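Local coordinates for protein peptidoglycan glycosyltransferase (Eggerthella lenta, PDB 4MNR) that is a penicillin-binding protein, modelled as a transpeptidase-family domain with a preceding dimerisation-family domain, at residues 58-63 with 151-156; 116-121 with 142-147. All blocks are in the same frame, centred on the assembly; numbering follows the deposited sequence.

Contact 1 (58-63 with 151-156)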
loop_
_atom_site.group_PDB
_atom_site.type_symbol
_atom_site.label_atom_id
_atom_site.label_comp_id
_atom_site.label_asym_id
_atom_site.label_seq_id
_atom_site.Cartn_x
_atom_site.Cartn_y
_atom_site.Cartn_z
ATOM N N LEU A 58 -13.053 1.422 14.298
ATOM C CA LEU A 58 -12.727 2.342 13.207
ATOM C C LEU A 58 -11.288 2.842 13.325
ATOM O O LEU A 58 -10.938 3.496 14.311
ATOM C CB LEU A 58 -13.716 3.525 13.203
ATOM C CG LEU A 58 -13.655 4.415 11.956
ATOM C CD1 LEU A 58 -14.185 3.684 10.708
ATOM C CD2 LEU A 58 -14.433 5.693 12.189
ATOM N N ALA A 59 -10.455 2.478 12.343
ATOM C CA ALA A 59 -9.050 2.875 12.305
ATOM C C ALA A 59 -8.259 2.551 13.582
ATOM O O ALA A 59 -7.387 3.314 13.974
ATOM C CB ALA A 59 -8.935 4.378 11.973
ATOM N N SER A 60 -8.548 1.415 14.207
ATOM C CA SER A 60 -7.908 1.086 15.478
ATOM C C SER A 60 -6.386 1.140 15.461
ATOM O O SER A 60 -5.774 1.687 16.380
ATOM C CB SER A 60 -8.360 -0.285 15.972
ATOM O OG SER A 60 -9.725 -0.233 16.305
ATOM N N HIS A 61 -5.767 0.553 14.447
ATOM C CA HIS A 61 -4.306 0.508 14.422
ATOM C C HIS A 61 -3.713 1.890 14.261
ATOM O O HIS A 61 -2.653 2.184 14.807
ATOM C CB HIS A 61 -3.815 -0.394 13.299
ATOM C CG HIS A 61 -4.252 -1.811 13.454
ATOM N ND1 HIS A 61 -5.477 -2.260 13.013
ATOM C CD2 HIS A 61 -3.641 -2.873 14.030
ATOM C CE1 HIS A 61 -5.599 -3.543 13.305
ATOM N NE2 HIS A 61 -4.499 -3.940 13.917
ATOM N N VAL A 62 -4.396 2.732 13.491
ATOM C CA VAL A 62 -3.944 4.100 13.263
ATOM C C VAL A 62 -4.059 4.958 14.529
ATOM O O VAL A 62 -3.097 5.639 14.914
ATOM C CB VAL A 62 -4.725 4.765 12.114
ATOM C CG1 VAL A 62 -4.496 6.269 12.104
ATOM C CG2 VAL A 62 -4.308 4.170 10.770
ATOM N N VAL A 63 -5.212 4.899 15.193
ATOM C CA VAL A 63 -5.438 5.729 16.374
ATOM C C VAL A 63 -4.480 5.341 17.502
ATOM O O VAL A 63 -3.874 6.201 18.147
ATOM C CB VAL A 63 -6.933 5.731 16.839
ATOM C CG1 VAL A 63 -7.406 4.353 17.245
ATOM C CG2 VAL A 63 -7.141 6.710 18.008
ATOM N N TYR A 151 -9.554 -4.964 16.040
ATOM C CA TYR A 151 -10.076 -4.982 17.394
ATOM C C TYR A 151 -10.717 -3.641 17.699
ATOM O O TYR A 151 -10.464 -2.643 17.011
ATOM C CB TYR A 151 -8.947 -5.246 18.403
ATOM C CG TYR A 151 -7.840 -4.197 18.379
ATOM C CD1 TYR A 151 -6.876 -4.201 17.387
ATOM C CD2 TYR A 151 -7.761 -3.221 19.363
ATOM C CE1 TYR A 151 -5.872 -3.261 17.356
ATOM C CE2 TYR A 151 -6.758 -2.267 19.340
ATOM C CZ TYR A 151 -5.816 -2.295 18.340
ATOM O OH TYR A 151 -4.815 -1.353 18.318
ATOM N N ASN A 152 -11.562 -3.611 18.721
ATOM C CA ASN A 152 -12.090 -2.336 19.198
ATOM C C ASN A 152 -10.997 -1.593 19.941
ATOM O O ASN A 152 -10.410 -2.140 20.882
ATOM C CB ASN A 152 -13.263 -2.566 20.145
ATOM C CG ASN A 152 -14.453 -3.161 19.451
ATOM O OD1 ASN A 152 -14.695 -2.898 18.271
ATOM N ND2 ASN A 152 -15.208 -3.975 20.176
ATOM N N ALA A 153 -10.749 -0.353 19.536
ATOM C CA ALA A 153 -9.708 0.480 20.141
ATOM C C ALA A 153 -9.828 0.551 21.652
ATOM O O ALA A 153 -8.813 0.549 22.350
ATOM C CB ALA A 153 -9.716 1.891 19.533
ATOM N N ALA A 154 -11.062 0.589 22.155
ATOM C CA ALA A 154 -11.300 0.690 23.589
ATOM C C ALA A 154 -10.725 -0.506 24.339
ATOM O O ALA A 154 -10.344 -0.390 25.504
ATOM C CB ALA A 154 -12.796 0.831 23.882
ATOM N N ASP A 155 -10.657 -1.649 23.661
ATOM C CA ASP A 155 -10.250 -2.896 24.301
ATOM C C ASP A 155 -8.778 -3.236 24.121
ATOM O O ASP A 155 -8.407 -4.407 24.192
ATOM C CB ASP A 155 -11.092 -4.047 23.764
ATOM C CG ASP A 155 -12.564 -3.859 24.028
ATOM O OD1 ASP A 155 -12.915 -3.399 25.135
ATOM O OD2 ASP A 155 -13.372 -4.163 23.125
ATOM N N PHE A 156 -7.941 -2.227 23.902
ATOM C CA PHE A 156 -6.516 -2.455 23.649
ATOM C C PHE A 156 -5.814 -3.268 24.739
ATOM O O PHE A 156 -4.956 -4.099 24.438
ATOM C CB PHE A 156 -5.781 -1.123 23.433
ATOM C CG PHE A 156 -5.767 -0.239 24.646
ATOM C CD1 PHE A 156 -6.809 0.648 24.886
ATOM C CD2 PHE A 156 -4.717 -0.287 25.547
ATOM C CE1 PHE A 156 -6.805 1.464 26.008
ATOM C CE2 PHE A 156 -4.708 0.522 26.673
ATOM C CZ PHE A 156 -5.752 1.403 26.903
HETATM O O HOH W 1 -5.743 0.948 19.093
#
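S60 and Y151 meet twice, once through a polar bond and once through a ring face. The hydroxyl of S60, from OG, donates to the backbone carbonyl O of Y151 at 2.6 Å; the C=O...OG angle of 162° puts the donor nearly in line with the carbonyl. The torsion of S60 sets OG beside its own backbone N and anti to the carbonyl carbon (chi1 -67°), which aims it across the gap. CB of the same serine sits over one face of the Y151 phenol ring, 4.1 Å from the ring centroid and close to the normal, a CH-pi contact displaced toward the CZ rim.

The phenol also turns an edge to H61. Atom CE1 of Y151 stands over one face of the imidazole, 3.8 Å from H61 NE2, and the planes stand at 84°, so this is a T-shaped pair with the tyrosine as the edge. H61 keeps its polar end for another partner: NE2 is hydrogen-bonded to the backbone oxygen of T171. Beside this polar cluster, V63 CG1 lies 4.1 Å from A153 CB, the apolar flank of the contact.

Water 1 closes the far end of the phenol. It donates to the carbonyl O of S60 at 2.8 Å and is hydrogen-bonded to OH of Y151 at 2.6 Å.

The tyrosine thus meets the first turn of helix 60-63 through its carbonyl, ring face, ring edge and hydroxyl, which should restrict rotation of the phenol. Chemically, the contact couples the short helix of the dimerisation-family region to the loop entering helix 156-165 of the transpeptidase-family region through one direct bond, one water bridge and aromatic packing, with no charge pair between the segments.

Contact 2 (116-121 with 142-147)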
loop_
_atom_site.group_PDB
_atom_site.type_symbol
_atom_site.label_atom_id
_atom_site.label_comp_id
_atom_site.label_asym_id
_atom_site.label_seq_id
_atom_site.Cartn_x
_atom_site.Cartn_y
_atom_site.Cartn_z
ATOM N N LYS A 116 -16.254 7.062 6.132
ATOM C CA LYS A 116 -16.992 6.148 5.258
ATOM C C LYS A 116 -16.055 5.332 4.372
ATOM O O LYS A 116 -16.279 4.134 4.152
ATOM C CB LYS A 116 -18.014 6.900 4.397
ATOM C CG LYS A 116 -19.130 7.552 5.205
ATOM C CD LYS A 116 -20.003 8.438 4.318
ATOM C CE LYS A 116 -20.613 7.659 3.161
ATOM N NZ LYS A 116 -21.452 8.527 2.272
ATOM N N ILE A 117 -15.003 5.975 3.867
ATOM C CA ILE A 117 -14.009 5.259 3.074
ATOM C C ILE A 117 -13.247 4.295 3.983
ATOM O O ILE A 117 -12.968 3.159 3.612
ATOM C CB ILE A 117 -13.051 6.234 2.353
ATOM C CG1 ILE A 117 -13.858 7.175 1.460
ATOM C CG2 ILE A 117 -12.055 5.474 1.493
ATOM C CD1 ILE A 117 -13.012 8.220 0.741
ATOM N N GLN A 118 -12.941 4.747 5.195
ATOM C CA GLN A 118 -12.274 3.889 6.171
ATOM C C GLN A 118 -13.118 2.642 6.461
ATOM O O GLN A 118 -12.603 1.535 6.481
ATOM C CB GLN A 118 -12.021 4.662 7.467
ATOM C CG GLN A 118 -11.354 3.821 8.558
ATOM C CD GLN A 118 -9.907 3.491 8.258
ATOM O OE1 GLN A 118 -9.212 4.254 7.592
ATOM N NE2 GLN A 118 -9.442 2.357 8.779
ATOM N N GLN A 119 -14.424 2.820 6.628
ATOM C CA GLN A 119 -15.298 1.685 6.915
ATOM C C GLN A 119 -15.336 0.730 5.718
ATOM O O GLN A 119 -15.361 -0.495 5.893
ATOM C CB GLN A 119 -16.719 2.147 7.280
ATOM C CG GLN A 119 -17.607 1.015 7.752
ATOM C CD GLN A 119 -17.065 0.362 8.999
ATOM O OE1 GLN A 119 -16.858 1.030 10.014
ATOM N NE2 GLN A 119 -16.816 -0.947 8.934
ATOM N N ALA A 120 -15.345 1.284 4.505
ATOM C CA ALA A 120 -15.360 0.434 3.315
ATOM C C ALA A 120 -14.083 -0.395 3.234
ATOM O O ALA A 120 -14.128 -1.575 2.884
ATOM C CB ALA A 120 -15.532 1.268 2.041
ATOM N N ALA A 121 -12.953 0.226 3.557
ATOM C CA ALA A 121 -11.678 -0.503 3.553
ATOM C C ALA A 121 -11.694 -1.635 4.575
ATOM O O ALA A 121 -11.234 -2.750 4.307
ATOM C CB ALA A 121 -10.530 0.453 3.826
ATOM N N ILE A 142 -3.940 10.487 3.182
ATOM C CA ILE A 142 -4.450 9.135 3.393
ATOM C C ILE A 142 -5.926 9.169 3.792
ATOM O O ILE A 142 -6.287 9.660 4.868
ATOM C CB ILE A 142 -3.609 8.396 4.429
ATOM C CG1 ILE A 142 -2.198 8.204 3.858
ATOM C CG2 ILE A 142 -4.217 7.045 4.742
ATOM C CD1 ILE A 142 -1.281 7.636 4.796
ATOM N N LEU A 143 -6.780 8.666 2.905
ATOM C CA LEU A 143 -8.230 8.706 3.121
ATOM C C LEU A 143 -8.737 7.492 3.898
ATOM O O LEU A 143 -9.788 7.557 4.530
ATOM C CB LEU A 143 -8.967 8.797 1.775
ATOM C CG LEU A 143 -8.499 9.911 0.821
ATOM C CD1 LEU A 143 -9.308 9.901 -0.474
ATOM C CD2 LEU A 143 -8.600 11.302 1.457
ATOM N N ALA A 144 -8.008 6.377 3.814
ATOM C CA ALA A 144 -8.298 5.178 4.605
ATOM C C ALA A 144 -7.013 4.376 4.800
ATOM O O ALA A 144 -6.154 4.330 3.930
ATOM C CB ALA A 144 -9.373 4.287 3.921
HETATM N N MSE A 145 -6.886 3.752 5.963
HETATM C CA MSE A 145 -5.740 2.912 6.257
HETATM C C MSE A 145 -6.236 1.861 7.232
HETATM O O MSE A 145 -6.545 2.175 8.384
HETATM C CB MSE A 145 -4.580 3.741 6.836
HETATM C CG MSE A 145 -3.361 2.930 7.194
HETATM SE SE MSE A 145 -1.837 4.094 7.597
HETATM C CE MSE A 145 -1.062 4.109 5.830
ATOM N N ALA A 146 -6.382 0.627 6.745
ATOM C CA ALA A 146 -6.977 -0.474 7.527
ATOM C C ALA A 146 -6.104 -1.717 7.553
ATOM O O ALA A 146 -5.476 -2.069 6.556
ATOM C CB ALA A 146 -8.346 -0.851 6.980
ATOM N N SER A 147 -6.081 -2.382 8.703
ATOM C CA SER A 147 -5.411 -3.672 8.832
ATOM C C SER A 147 -6.413 -4.673 9.399
ATOM O O SER A 147 -7.333 -4.287 10.125
ATOM C CB SER A 147 -4.211 -3.568 9.775
ATOM O OG SER A 147 -3.318 -2.556 9.348
#
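Q118 reaches from helix 115-125 to the backbone of M145, a selenomethionine in the model, and uses both ends of its carboxamide. The peptide N of M145 donates to Q118 OE1 at 2.9 Å with an N-H...O angle of 165°, and Q118 NE2 returns a bond to M145 O, also 2.9 Å long. These bonds differ in approach. The first donor is tilted a little from the plane of the glutamine carbonyl, whereas NE2 comes from above the peptide carbonyl plane, 64° out of it, even though M145 O lies close to the plane of the glutamine amide. The side chain reaches both groups by extending CG anti to the backbone N and then bending at chi2, which brings the amide to the strand. NE2 has a further acceptor in Q122 OE1, one turn along the same helix.

The amide is flanked by apolar contacts, mostly of alanines. A144 CB contacts I117 CG2 at 3.8 Å and A121 CB at 4.0 Å, while A146 CB lies 4.1 Å from A121 CB. The axes of segments 116-121 and 144-147 approach to 7.3 Å, running in the same general direction at 29°; the alanines on both sides suit so short a separation. At the upstream end, L143 and A144 both face V134 of the adjacent strand, a classic beta bulge.

Strand 142-148 is outermost within this chain's five-stranded antiparallel sheet, and its neighbour 130-135 pairs with it through A144 and A146. The intervening M145 presents its N and O on the other side, where no further strand of the chain follows. The amide appears to act as a partial substitute for a neighbouring strand: the N-H of M145 is met almost straight, but its O is approached from above the carbonyl plane.

Along the chain contact 2 is nested within the loop closed by contact 1: residues 58-63 come first, then 116-121, 142-147 and 151-156. Strand 142-148 links the two, since the loop holding 151-156 follows it directly. Their centres lie 13 Å apart, on the same side of the chain's centre, and they touch: L58 CD1 is 3.6 Å from Q118 CG, and H61 CE1 is 3.7 Å from S147 O. Contact 1 joins the dimerisation-family and transpeptidase-family regions, while contact 2 lays helix 115-125 against the five-stranded sheet. The packing between L58, A59 and Q118 connects the two buried contacts directly, consistent with a firm interface between the regions.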